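Local coordinates for putative lipoprotein (Bacteroides thetaiotaomicron, PDB 4Q1Z) that is of unknown function but is a two-domain member of the DUF4876 family and probably a cell-envelope lipoprotein, at residues Gly247-Gly252 with Asp278-Glu283; Tyr257-Ser260 with Ala265-Ile268; Lys286-Ser291 with Asn296-Lys301. One frame throughout, in Å; residues are numbered along the deposited sequence.

Contact 1 of 3, residues Gly247-Gly252 with Asp278-Glu283; sequences GKAEMG and DPVNDE
An Asx motif, the turn headed by D278, carries V280 against the G247-A249 part of the loop that follows strand 238-245. V280 does all the touching from its side, and with both methyls. Its CG1, held anti to the backbone N (chi1 173°), reaches A249 CB at 4.2 Å, while CG2 lies over the peptide link behind that alanine, 3.8 Å from K248 C. A branched aliphatic group suits this place because it can rest on a backbone and on a small methyl at once; A249 is short enough to let the two segments approach. G247 has a positive phi of 80°, which glycine adopts most easily, and its CA is 5.4 Å from that of V280. The turn presenting V280 is firmly tied. D278 OD1 accepts from N281 N at 3.0 Å, the donor standing above the carboxylate plane, and D278 OD2 takes N281 ND2 at 2.6 Å on its syn side, lying in the plane of the N281 amide. D282 N closes the turn on D278 O at 2.8 Å. Across the contact G247 O and V280 O come within 3.8 Å of each other, and K286 NZ bonds to the first and weakly to the second. The apolar side of the contact rests on the V280 methyls and the polar side on K286 NZ, whose positive charge probably offsets the mutual repulsion of the two carbonyls.

Contact 2 of 3, residues Tyr257-Ser260 with Ala265-Ile268; sequences YLTS and AYVI
T259 and Y266 bring the loop 257-260 and the strand 265-268 together in a small, buried contact. The close part is a hydroxyl against a ring edge: T259 OG1 lies near the plane of the Y266 ring, 3.7 Å from CE1, with T259 CB behind it at 4.1 Å from the same carbon. The threonine's chi1 of 65° sets OG1 between its backbone N and carbonyl carbon, and the ring's long reach from the strand brings its far end to meet it. On the looser side, S260 is partly exposed and its backbone O stays 4.3 Å from Y266 OH, too far to bond. The polar ends are satisfied elsewhere: T259 OG1 pairs with Y132 OH, and S260 OG with T156 OG1. The Y132 ring also meets that of Y266 edge-to-face, so this one tyrosine serves both partners of the contact. Tyrosine suits position 266 because its ring can lie among apolar neighbours, F110 and I113, while its hydroxyl bonds to the backbone N of G264. Since T259 and Y266 touch without bonding, their relative position probably depends largely on these separate anchors, the threonine's bond to Y132 probably helping to hold its hydroxyl at the ring edge.

Contact 3 of 3, residues Lys286-Ser291 with Asn296-Lys301; sequences KTTDLS and NVYYAK
Y299 N donates to T287 O across the hairpin at 2.7 Å, tilted from the carbonyl plane. Y298 CA adds a weaker CA-H...O approach to the same T287 O at 3.4 Å. The return bond, T287 N to Y299 O at 3.0 Å, makes T287 and Y299 an antiparallel hydrogen-bonded pair; K286 and A300 form a non-hydrogen-bonded one. Beyond the pairs, Y298 and T288 run alongside each other in the same direction. T288 CG2 sits over the centre of the Y298 ring, 3.5 Å from the centroid and only 11° off the ring normal, a well-formed CH-pi contact. The methyl is placed there by its position anti to the threonine's carbonyl carbon. K286 crosses the same ring obliquely, its CD 3.8 Å from Y298 CD1, and its NZ goes on to G247 O. With Y298 replaced by an alanine, the T288 methyl would probably lose its aromatic platform and K286 CD its packing. T287 and Y299 point to the face of the sheet away from K286 and A300. The methyl of T287 packs at about a right angle on the K301 chain, CG2 to CE 3.7 Å, a long lysine being able to run past the threonine and still end in a salt bridge with D168. T287 OG1 turns back to its own neighbour, donating to T288 O at 2.8 Å on a lone pair. Further along, D289 heads an Asx turn: its OD1 accepts from S291 N and S291 OG, both above one face of the carboxylate, and from I163 N. Short paired strands joined by a long loop make this a beta hairpin, in which 286-287 forms the edge of a three-stranded antiparallel sheet with 299-303 and 172-175.

Overall arrangement
After strand 238-245 the chain enters residues 247-252, the first half of contact 1, whose loop is not closed until 278-283. Contact 2 is nested inside that loop, itself closing the short turn from 257-260 into strand 265-269 of the large mixed sheet. Contact 3 follows in series, closing the hairpin between 286-291 and 296-301. Contacts 1 and 3 adjoin, with centres about 12 Å apart, and P279 of the first packs on A300 of the second. Contact 2 touches neither, its nearest atoms lying about 8 Å from each. Contact 2 thus ties a loop to the large sheet, while contacts 1 and 3 adjoin at the small three-stranded sheet.

Contact 1 of 3, residues Gly247-Gly252 with Asp278-Glu283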
ATOM      1  N   GLY A 247     -21.383 -15.438   0.994  1.00 50.05           N
ATOM      2  CA  GLY A 247     -21.932 -15.646   2.332  1.00 50.74           C
ATOM      3  C   GLY A 247     -21.289 -16.745   3.161  1.00 55.66           C
ATOM      4  O   GLY A 247     -21.688 -16.953   4.304  1.00 56.38           O
ATOM      5  N   LYS A 248     -20.304 -17.463   2.602  1.00 52.63           N
ATOM      6  CA  LYS A 248     -19.673 -18.611   3.255  1.00 53.11           C
ATOM      7  C   LYS A 248     -18.164 -18.427   3.486  1.00 55.98           C
ATOM      8  O   LYS A 248     -17.524 -17.614   2.821  1.00 54.28           O
ATOM      9  CB  LYS A 248     -19.919 -19.875   2.404  1.00 56.20           C
ATOM     10  CG  LYS A 248     -21.331 -20.443   2.516  1.00 68.30           C
ATOM     11  CD  LYS A 248     -21.497 -21.607   1.554  1.00 89.42           C
ATOM     12  CE  LYS A 248     -22.477 -22.659   2.029  1.00110.25           C
ATOM     13  NZ  LYS A 248     -22.419 -23.890   1.190  1.00118.36           N
ATOM     14  N   ALA A 249     -17.616 -19.206   4.437  1.00 53.18           N
ATOM     15  CA  ALA A 249     -16.197 -19.254   4.807  1.00 52.40           C
ATOM     16  C   ALA A 249     -15.384 -20.133   3.837  1.00 55.63           C
ATOM     17  O   ALA A 249     -14.190 -19.912   3.657  1.00 54.68           O
ATOM     18  CB  ALA A 249     -16.058 -19.789   6.220  1.00 53.75           C
ATOM     19  N   GLU A 250     -16.043 -21.132   3.230  1.00 53.33           N
ATOM     20  CA  GLU A 250     -15.465 -22.082   2.269  1.00 52.66           C
ATOM     21  C   GLU A 250     -15.109 -21.396   0.969  1.00 53.57           C
ATOM     22  O   GLU A 250     -15.791 -20.443   0.558  1.00 54.11           O
ATOM     23  CB  GLU A 250     -16.434 -23.250   1.964  1.00 54.94           C
ATOM     24  CG  GLU A 250     -16.803 -24.103   3.164  1.00 66.98           C
ATOM     25  CD  GLU A 250     -17.822 -23.481   4.098  1.00 94.70           C
ATOM     26  OE1 GLU A 250     -18.789 -22.860   3.596  1.00 82.99           O
ATOM     27  OE2 GLU A 250     -17.626 -23.572   5.333  1.00 95.80           O
HETATM   28  N   MSE A 251     -14.070 -21.929   0.299  1.00 47.07           N
HETATM   29  CA  MSE A 251     -13.553 -21.451  -0.982  1.00 45.42           C
HETATM   30  C   MSE A 251     -14.548 -21.673  -2.115  1.00 55.12           C
HETATM   31  O   MSE A 251     -14.654 -20.830  -3.016  1.00 55.39           O
HETATM   32  CB  MSE A 251     -12.242 -22.140  -1.317  1.00 46.39           C
HETATM   33  CG  MSE A 251     -11.128 -21.772  -0.378  1.00 51.42           C
HETATM   34 SE   MSE A 251      -9.461 -22.533  -0.986  0.75 57.02          SE
HETATM   35  CE  MSE A 251      -8.329 -21.561   0.148  1.00 53.69           C
ATOM     36  N   GLY A 252     -15.250 -22.801  -2.076  1.00 54.90           N
ATOM     37  CA  GLY A 252     -16.234 -23.129  -3.101  1.00 55.47           C
ATOM     38  C   GLY A 252     -15.660 -23.770  -4.343  1.00 61.30           C
ATOM     39  O   GLY A 252     -14.528 -24.268  -4.350  1.00 61.22           O
ATOM     40  N   ASP A 278     -17.343 -10.206  11.277  1.00 50.59           N
ATOM     41  CA  ASP A 278     -17.558 -11.536  10.705  1.00 49.05           C
ATOM     42  C   ASP A 278     -18.615 -11.478   9.569  1.00 53.35           C
ATOM     43  O   ASP A 278     -19.813 -11.633   9.832  1.00 54.70           O
ATOM     44  CB  ASP A 278     -17.947 -12.529  11.815  1.00 50.02           C
ATOM     45  CG  ASP A 278     -17.961 -13.991  11.439  1.00 54.82           C
ATOM     46  OD1 ASP A 278     -18.001 -14.304  10.226  1.00 54.24           O
ATOM     47  OD2 ASP A 278     -17.987 -14.822  12.348  1.00 60.57           O
ATOM     48  N   PRO A 279     -18.187 -11.296   8.297  1.00 48.58           N
ATOM     49  CA  PRO A 279     -19.170 -11.236   7.186  1.00 48.13           C
ATOM     50  C   PRO A 279     -19.898 -12.567   6.908  1.00 51.00           C
ATOM     51  O   PRO A 279     -20.924 -12.583   6.218  1.00 50.54           O
ATOM     52  CB  PRO A 279     -18.313 -10.814   5.986  1.00 48.68           C
ATOM     53  CG  PRO A 279     -16.941 -11.343   6.307  1.00 52.33           C
ATOM     54  CD  PRO A 279     -16.808 -11.099   7.799  1.00 48.74           C
ATOM     55  N   VAL A 280     -19.386 -13.673   7.463  1.00 46.46           N
ATOM     56  CA  VAL A 280     -19.944 -15.010   7.273  1.00 45.50           C
ATOM     57  C   VAL A 280     -21.081 -15.266   8.274  1.00 51.58           C
ATOM     58  O   VAL A 280     -22.164 -15.668   7.862  1.00 52.46           O
ATOM     59  CB  VAL A 280     -18.818 -16.066   7.375  1.00 48.34           C
ATOM     60  CG1 VAL A 280     -19.367 -17.493   7.346  1.00 48.25           C
ATOM     61  CG2 VAL A 280     -17.780 -15.848   6.267  1.00 47.20           C
ATOM     62  N   ASN A 281     -20.851 -15.025   9.564  1.00 49.09           N
ATOM     63  CA  ASN A 281     -21.836 -15.323  10.601  1.00 50.63           C
ATOM     64  C   ASN A 281     -22.649 -14.118  11.045  1.00 56.93           C
ATOM     65  O   ASN A 281     -23.765 -14.312  11.532  1.00 58.42           O
ATOM     66  CB  ASN A 281     -21.159 -15.957  11.811  1.00 51.14           C
ATOM     67  CG  ASN A 281     -20.373 -17.173  11.443  1.00 60.65           C
ATOM     68  OD1 ASN A 281     -20.926 -18.164  10.959  1.00 49.31           O
ATOM     69  ND2 ASN A 281     -19.052 -17.053  11.502  1.00 53.13           N
ATOM     70  N   ASP A 282     -22.103 -12.891  10.929  1.00 53.16           N
ATOM     71  CA  ASP A 282     -22.881 -11.707  11.290  1.00 53.33           C
ATOM     72  C   ASP A 282     -23.665 -11.264  10.037  1.00 54.73           C
ATOM     73  O   ASP A 282     -23.055 -10.845   9.041  1.00 50.96           O
ATOM     74  CB  ASP A 282     -21.992 -10.576  11.864  1.00 54.27           C
ATOM     75  CG  ASP A 282     -22.745  -9.325  12.287  1.00 57.34           C
ATOM     76  OD1 ASP A 282     -23.993  -9.386  12.395  1.00 58.18           O
ATOM     77  OD2 ASP A 282     -22.092  -8.288  12.505  1.00 58.49           O
ATOM     78  N   GLU A 283     -25.016 -11.417  10.091  1.00 51.81           N
ATOM     79  CA  GLU A 283     -25.944 -11.110   8.991  1.00 50.57           C
ATOM     80  C   GLU A 283     -25.945  -9.610   8.701  1.00 53.52           C
ATOM     81  O   GLU A 283     -26.222  -9.202   7.575  1.00 53.73           O
ATOM     82  CB  GLU A 283     -27.369 -11.635   9.295  1.00 53.41           C
ATOM     83  CG  GLU A 283     -27.610 -13.097   8.917  1.00 61.21           C
ATOM     84  CD  GLU A 283     -28.968 -13.698   9.260  1.00 88.66           C
ATOM     85  OE1 GLU A 283     -30.006 -13.055   8.976  1.00 98.88           O
ATOM     86  OE2 GLU A 283     -28.997 -14.827   9.801  1.00 83.52           O
TER

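Contact 2 of 3, residues Tyr257-Ser260 with Ala265-Ile268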
ATOM      1  N   TYR A 257      -8.295 -17.753  -8.144  1.00 45.79           N
ATOM      2  CA  TYR A 257      -8.739 -16.462  -7.703  1.00 43.93           C
ATOM      3  C   TYR A 257      -8.379 -15.540  -8.832  1.00 50.47           C
ATOM      4  O   TYR A 257      -7.296 -14.937  -8.873  1.00 51.28           O
ATOM      5  CB  TYR A 257      -8.125 -16.080  -6.338  1.00 44.88           C
ATOM      6  CG  TYR A 257      -8.586 -14.722  -5.841  1.00 45.75           C
ATOM      7  CD1 TYR A 257      -9.937 -14.369  -5.863  1.00 47.61           C
ATOM      8  CD2 TYR A 257      -7.674 -13.787  -5.360  1.00 45.59           C
ATOM      9  CE1 TYR A 257     -10.362 -13.109  -5.451  1.00 47.96           C
ATOM     10  CE2 TYR A 257      -8.092 -12.538  -4.910  1.00 46.74           C
ATOM     11  CZ  TYR A 257      -9.438 -12.202  -4.962  1.00 54.74           C
ATOM     12  OH  TYR A 257      -9.865 -10.979  -4.532  1.00 53.87           O
ATOM     13  N   LEU A 258      -9.274 -15.499  -9.822  1.00 47.36           N
ATOM     14  CA  LEU A 258      -9.073 -14.654 -10.984  1.00 45.37           C
ATOM     15  C   LEU A 258      -9.906 -13.408 -10.820  1.00 49.56           C
ATOM     16  O   LEU A 258     -11.129 -13.468 -10.935  1.00 52.39           O
ATOM     17  CB  LEU A 258      -9.397 -15.406 -12.305  1.00 44.74           C
ATOM     18  CG  LEU A 258      -9.376 -14.586 -13.603  1.00 47.92           C
ATOM     19  CD1 LEU A 258      -7.971 -14.131 -13.974  1.00 48.23           C
ATOM     20  CD2 LEU A 258     -10.004 -15.336 -14.716  1.00 47.74           C
ATOM     21  N   THR A 259      -9.250 -12.276 -10.540  1.00 44.61           N
ATOM     22  CA  THR A 259      -9.909 -10.972 -10.494  1.00 42.83           C
ATOM     23  C   THR A 259     -10.094 -10.520 -11.992  1.00 46.69           C
ATOM     24  O   THR A 259      -9.459 -11.073 -12.883  1.00 46.12           O
ATOM     25  CB  THR A 259      -9.160  -9.993  -9.562  1.00 45.45           C
ATOM     26  OG1 THR A 259      -7.855  -9.678 -10.049  1.00 47.78           O
ATOM     27  CG2 THR A 259      -9.067 -10.509  -8.136  1.00 37.69           C
ATOM     28  N   SER A 260     -11.018  -9.594 -12.270  1.00 44.13           N
ATOM     29  CA  SER A 260     -11.319  -9.108 -13.628  1.00 43.34           C
ATOM     30  C   SER A 260     -10.057  -8.721 -14.428  1.00 48.88           C
ATOM     31  O   SER A 260      -9.268  -7.875 -13.980  1.00 49.74           O
ATOM     32  CB  SER A 260     -12.266  -7.912 -13.559  1.00 43.60           C
ATOM     33  OG  SER A 260     -12.961  -7.732 -14.778  1.00 49.92           O
ATOM     34  N   ALA A 265     -11.455  -3.949  -8.505  1.00 40.47           N
ATOM     35  CA  ALA A 265     -11.426  -2.976  -7.414  1.00 40.58           C
ATOM     36  C   ALA A 265     -10.825  -3.713  -6.202  1.00 46.14           C
ATOM     37  O   ALA A 265     -11.393  -4.707  -5.741  1.00 44.81           O
ATOM     38  CB  ALA A 265     -12.821  -2.433  -7.137  1.00 41.08           C
ATOM     39  N   TYR A 266      -9.609  -3.304  -5.787  1.00 43.31           N
ATOM     40  CA  TYR A 266      -8.808  -3.974  -4.739  1.00 42.48           C
ATOM     41  C   TYR A 266      -8.748  -3.176  -3.467  1.00 45.86           C
ATOM     42  O   TYR A 266      -8.544  -1.970  -3.518  1.00 45.17           O
ATOM     43  CB  TYR A 266      -7.354  -4.197  -5.259  1.00 43.33           C
ATOM     44  CG  TYR A 266      -7.301  -4.651  -6.709  1.00 45.10           C
ATOM     45  CD1 TYR A 266      -7.740  -5.926  -7.080  1.00 45.44           C
ATOM     46  CD2 TYR A 266      -6.868  -3.790  -7.716  1.00 47.04           C
ATOM     47  CE1 TYR A 266      -7.749  -6.331  -8.415  1.00 44.93           C
ATOM     48  CE2 TYR A 266      -6.827  -4.207  -9.057  1.00 48.80           C
ATOM     49  CZ  TYR A 266      -7.299  -5.469  -9.403  1.00 52.92           C
ATOM     50  OH  TYR A 266      -7.312  -5.894 -10.711  1.00 56.00           O
ATOM     51  N   VAL A 267      -8.868  -3.847  -2.317  1.00 42.48           N
ATOM     52  CA  VAL A 267      -8.729  -3.214  -0.999  1.00 41.29           C
ATOM     53  C   VAL A 267      -7.911  -4.097  -0.062  1.00 43.39           C
ATOM     54  O   VAL A 267      -8.025  -5.323  -0.089  1.00 40.26           O
ATOM     55  CB  VAL A 267     -10.072  -2.804  -0.288  1.00 44.89           C
ATOM     56  CG1 VAL A 267     -10.791  -1.667  -1.013  1.00 45.34           C
ATOM     57  CG2 VAL A 267     -11.000  -3.992  -0.059  1.00 43.90           C
ATOM     58  N   ILE A 268      -7.140  -3.446   0.821  1.00 41.82           N
ATOM     59  CA  ILE A 268      -6.467  -4.076   1.952  1.00 41.42           C
ATOM     60  C   ILE A 268      -6.988  -3.346   3.173  1.00 45.90           C
ATOM     61  O   ILE A 268      -7.107  -2.109   3.147  1.00 46.07           O
ATOM     62  CB  ILE A 268      -4.930  -4.207   1.901  1.00 44.50           C
ATOM     63  CG1 ILE A 268      -4.218  -2.859   1.553  1.00 44.60           C
ATOM     64  CG2 ILE A 268      -4.529  -5.408   0.985  1.00 43.84           C
ATOM     65  CD1 ILE A 268      -2.773  -2.782   1.934  1.00 46.44           C
TER

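Contact 3 of 3, residues Lys286-Ser291 with Asn296-Lys301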
ATOM      1  N   LYS A 286     -23.254  -8.802   5.941  1.00 46.10           N
ATOM      2  CA  LYS A 286     -23.377  -9.359   4.601  1.00 45.80           C
ATOM      3  C   LYS A 286     -24.720  -8.991   3.977  1.00 52.74           C
ATOM      4  O   LYS A 286     -25.704  -8.832   4.699  1.00 55.00           O
ATOM      5  CB  LYS A 286     -23.143 -10.869   4.573  1.00 47.05           C
ATOM      6  CG  LYS A 286     -24.094 -11.692   5.437  1.00 51.31           C
ATOM      7  CD  LYS A 286     -24.137 -13.065   4.890  1.00 48.47           C
ATOM      8  CE  LYS A 286     -24.121 -14.087   5.952  1.00 49.04           C
ATOM      9  NZ  LYS A 286     -24.112 -15.445   5.341  1.00 61.76           N
ATOM     10  N   THR A 287     -24.748  -8.825   2.638  1.00 48.94           N
ATOM     11  CA  THR A 287     -25.972  -8.457   1.918  1.00 49.51           C
ATOM     12  C   THR A 287     -25.976  -8.916   0.444  1.00 53.31           C
ATOM     13  O   THR A 287     -24.924  -9.104  -0.193  1.00 52.09           O
ATOM     14  CB  THR A 287     -26.180  -6.912   1.977  1.00 59.38           C
ATOM     15  OG1 THR A 287     -27.392  -6.564   1.302  1.00 59.64           O
ATOM     16  CG2 THR A 287     -25.004  -6.112   1.371  1.00 57.15           C
ATOM     17  N   THR A 288     -27.179  -9.029  -0.106  1.00 50.34           N
ATOM     18  CA  THR A 288     -27.356  -9.271  -1.530  1.00 50.07           C
ATOM     19  C   THR A 288     -27.470  -7.867  -2.197  1.00 55.35           C
ATOM     20  O   THR A 288     -27.550  -6.834  -1.509  1.00 54.26           O
ATOM     21  CB  THR A 288     -28.583 -10.195  -1.810  1.00 53.02           C
ATOM     22  OG1 THR A 288     -29.784  -9.560  -1.396  1.00 57.82           O
ATOM     23  CG2 THR A 288     -28.496 -11.535  -1.120  1.00 47.22           C
ATOM     24  N   ASP A 289     -27.460  -7.834  -3.535  1.00 52.46           N
ATOM     25  CA  ASP A 289     -27.723  -6.629  -4.308  1.00 51.73           C
ATOM     26  C   ASP A 289     -29.233  -6.521  -4.290  1.00 56.52           C
ATOM     27  O   ASP A 289     -29.913  -7.446  -4.759  1.00 57.65           O
ATOM     28  CB  ASP A 289     -27.141  -6.765  -5.724  1.00 52.83           C
ATOM     29  CG  ASP A 289     -27.382  -5.587  -6.644  1.00 58.71           C
ATOM     30  OD1 ASP A 289     -28.245  -4.736  -6.316  1.00 59.91           O
ATOM     31  OD2 ASP A 289     -26.709  -5.511  -7.685  1.00 59.35           O
ATOM     32  N   LEU A 290     -29.772  -5.467  -3.661  1.00 51.01           N
ATOM     33  CA  LEU A 290     -31.219  -5.352  -3.493  1.00 50.46           C
ATOM     34  C   LEU A 290     -31.933  -5.040  -4.791  1.00 55.95           C
ATOM     35  O   LEU A 290     -33.152  -5.199  -4.838  1.00 57.95           O
ATOM     36  CB  LEU A 290     -31.580  -4.338  -2.409  1.00 50.47           C
ATOM     37  CG  LEU A 290     -31.045  -4.663  -0.996  1.00 53.06           C
ATOM     38  CD1 LEU A 290     -31.394  -3.588  -0.025  1.00 53.19           C
ATOM     39  CD2 LEU A 290     -31.547  -6.000  -0.485  1.00 51.24           C
ATOM     40  N   SER A 291     -31.184  -4.680  -5.860  1.00 52.05           N
ATOM     41  CA  SER A 291     -31.729  -4.416  -7.195  1.00 52.81           C
ATOM     42  C   SER A 291     -32.080  -5.733  -7.914  1.00 59.14           C
ATOM     43  O   SER A 291     -32.766  -5.716  -8.936  1.00 60.09           O
ATOM     44  CB  SER A 291     -30.730  -3.628  -8.034  1.00 53.93           C
ATOM     45  OG  SER A 291     -29.741  -4.525  -8.502  1.00 57.63           O
ATOM     46  N   ASN A 296     -29.246 -14.577  -4.613  1.00 59.76           N
ATOM     47  CA  ASN A 296     -28.748 -15.366  -3.485  1.00 59.16           C
ATOM     48  C   ASN A 296     -27.212 -15.166  -3.349  1.00 59.29           C
ATOM     49  O   ASN A 296     -26.535 -15.876  -2.591  1.00 60.02           O
ATOM     50  CB  ASN A 296     -29.132 -16.843  -3.654  1.00 61.86           C
ATOM     51  CG  ASN A 296     -30.606 -17.109  -3.415  1.00 93.76           C
ATOM     52  OD1 ASN A 296     -31.114 -16.987  -2.288  1.00 95.08           O
ATOM     53  ND2 ASN A 296     -31.332 -17.465  -4.475  1.00 82.50           N
ATOM     54  N   VAL A 297     -26.685 -14.158  -4.065  1.00 51.00           N
ATOM     55  CA  VAL A 297     -25.271 -13.815  -4.052  1.00 48.78           C
ATOM     56  C   VAL A 297     -25.094 -12.706  -3.001  1.00 50.97           C
ATOM     57  O   VAL A 297     -25.700 -11.637  -3.081  1.00 49.23           O
ATOM     58  CB  VAL A 297     -24.726 -13.465  -5.466  1.00 51.37           C
ATOM     59  CG1 VAL A 297     -23.240 -13.171  -5.420  1.00 49.31           C
ATOM     60  CG2 VAL A 297     -24.997 -14.614  -6.448  1.00 51.46           C
ATOM     61  N   TYR A 298     -24.317 -13.047  -1.969  1.00 47.50           N
ATOM     62  CA  TYR A 298     -24.004 -12.288  -0.779  1.00 46.21           C
ATOM     63  C   TYR A 298     -22.633 -11.688  -0.890  1.00 51.52           C
ATOM     64  O   TYR A 298     -21.696 -12.325  -1.404  1.00 50.69           O
ATOM     65  CB  TYR A 298     -24.112 -13.172   0.480  1.00 46.87           C
ATOM     66  CG  TYR A 298     -25.542 -13.361   0.937  1.00 48.88           C
ATOM     67  CD1 TYR A 298     -26.155 -12.433   1.775  1.00 50.97           C
ATOM     68  CD2 TYR A 298     -26.302 -14.439   0.490  1.00 50.43           C
ATOM     69  CE1 TYR A 298     -27.486 -12.573   2.161  1.00 52.40           C
ATOM     70  CE2 TYR A 298     -27.636 -14.591   0.867  1.00 52.52           C
ATOM     71  CZ  TYR A 298     -28.226 -13.656   1.707  1.00 62.31           C
ATOM     72  OH  TYR A 298     -29.550 -13.797   2.090  1.00 63.63           O
ATOM     73  N   TYR A 299     -22.534 -10.424  -0.429  1.00 47.62           N
ATOM     74  CA  TYR A 299     -21.315  -9.627  -0.444  1.00 45.28           C
ATOM     75  C   TYR A 299     -20.953  -9.239   0.955  1.00 49.02           C
ATOM     76  O   TYR A 299     -21.832  -9.173   1.822  1.00 50.72           O
ATOM     77  CB  TYR A 299     -21.503  -8.412  -1.356  1.00 45.29           C
ATOM     78  CG  TYR A 299     -21.791  -8.841  -2.784  1.00 45.40           C
ATOM     79  CD1 TYR A 299     -20.845  -9.557  -3.524  1.00 45.66           C
ATOM     80  CD2 TYR A 299     -23.041  -8.628  -3.358  1.00 45.82           C
ATOM     81  CE1 TYR A 299     -21.124 -10.005  -4.807  1.00 42.62           C
ATOM     82  CE2 TYR A 299     -23.316  -9.045  -4.656  1.00 45.96           C
ATOM     83  CZ  TYR A 299     -22.346  -9.717  -5.380  1.00 49.51           C
ATOM     84  OH  TYR A 299     -22.589 -10.117  -6.663  1.00 53.12           O
ATOM     85  N   ALA A 300     -19.658  -9.096   1.221  1.00 45.12           N
ATOM     86  CA  ALA A 300     -19.213  -8.765   2.588  1.00 45.08           C
ATOM     87  C   ALA A 300     -19.165  -7.286   2.758  1.00 48.03           C
ATOM     88  O   ALA A 300     -18.661  -6.584   1.884  1.00 46.35           O
ATOM     89  CB  ALA A 300     -17.846  -9.373   2.871  1.00 45.34           C
ATOM     90  N   LYS A 301     -19.722  -6.800   3.868  1.00 47.27           N
ATOM     91  CA  LYS A 301     -19.744  -5.373   4.193  1.00 46.44           C
ATOM     92  C   LYS A 301     -18.417  -5.010   4.807  1.00 48.39           C
ATOM     93  O   LYS A 301     -18.128  -5.389   5.937  1.00 48.36           O
ATOM     94  CB  LYS A 301     -20.927  -5.008   5.107  1.00 48.00           C
ATOM     95  CG  LYS A 301     -22.261  -5.011   4.381  1.00 39.01           C
ATOM     96  CD  LYS A 301     -23.345  -4.579   5.342  1.00 46.97           C
ATOM     97  CE  LYS A 301     -24.687  -5.181   4.979  1.00 52.34           C
ATOM     98  NZ  LYS A 301     -25.759  -4.796   5.932  1.00 48.12           N
TER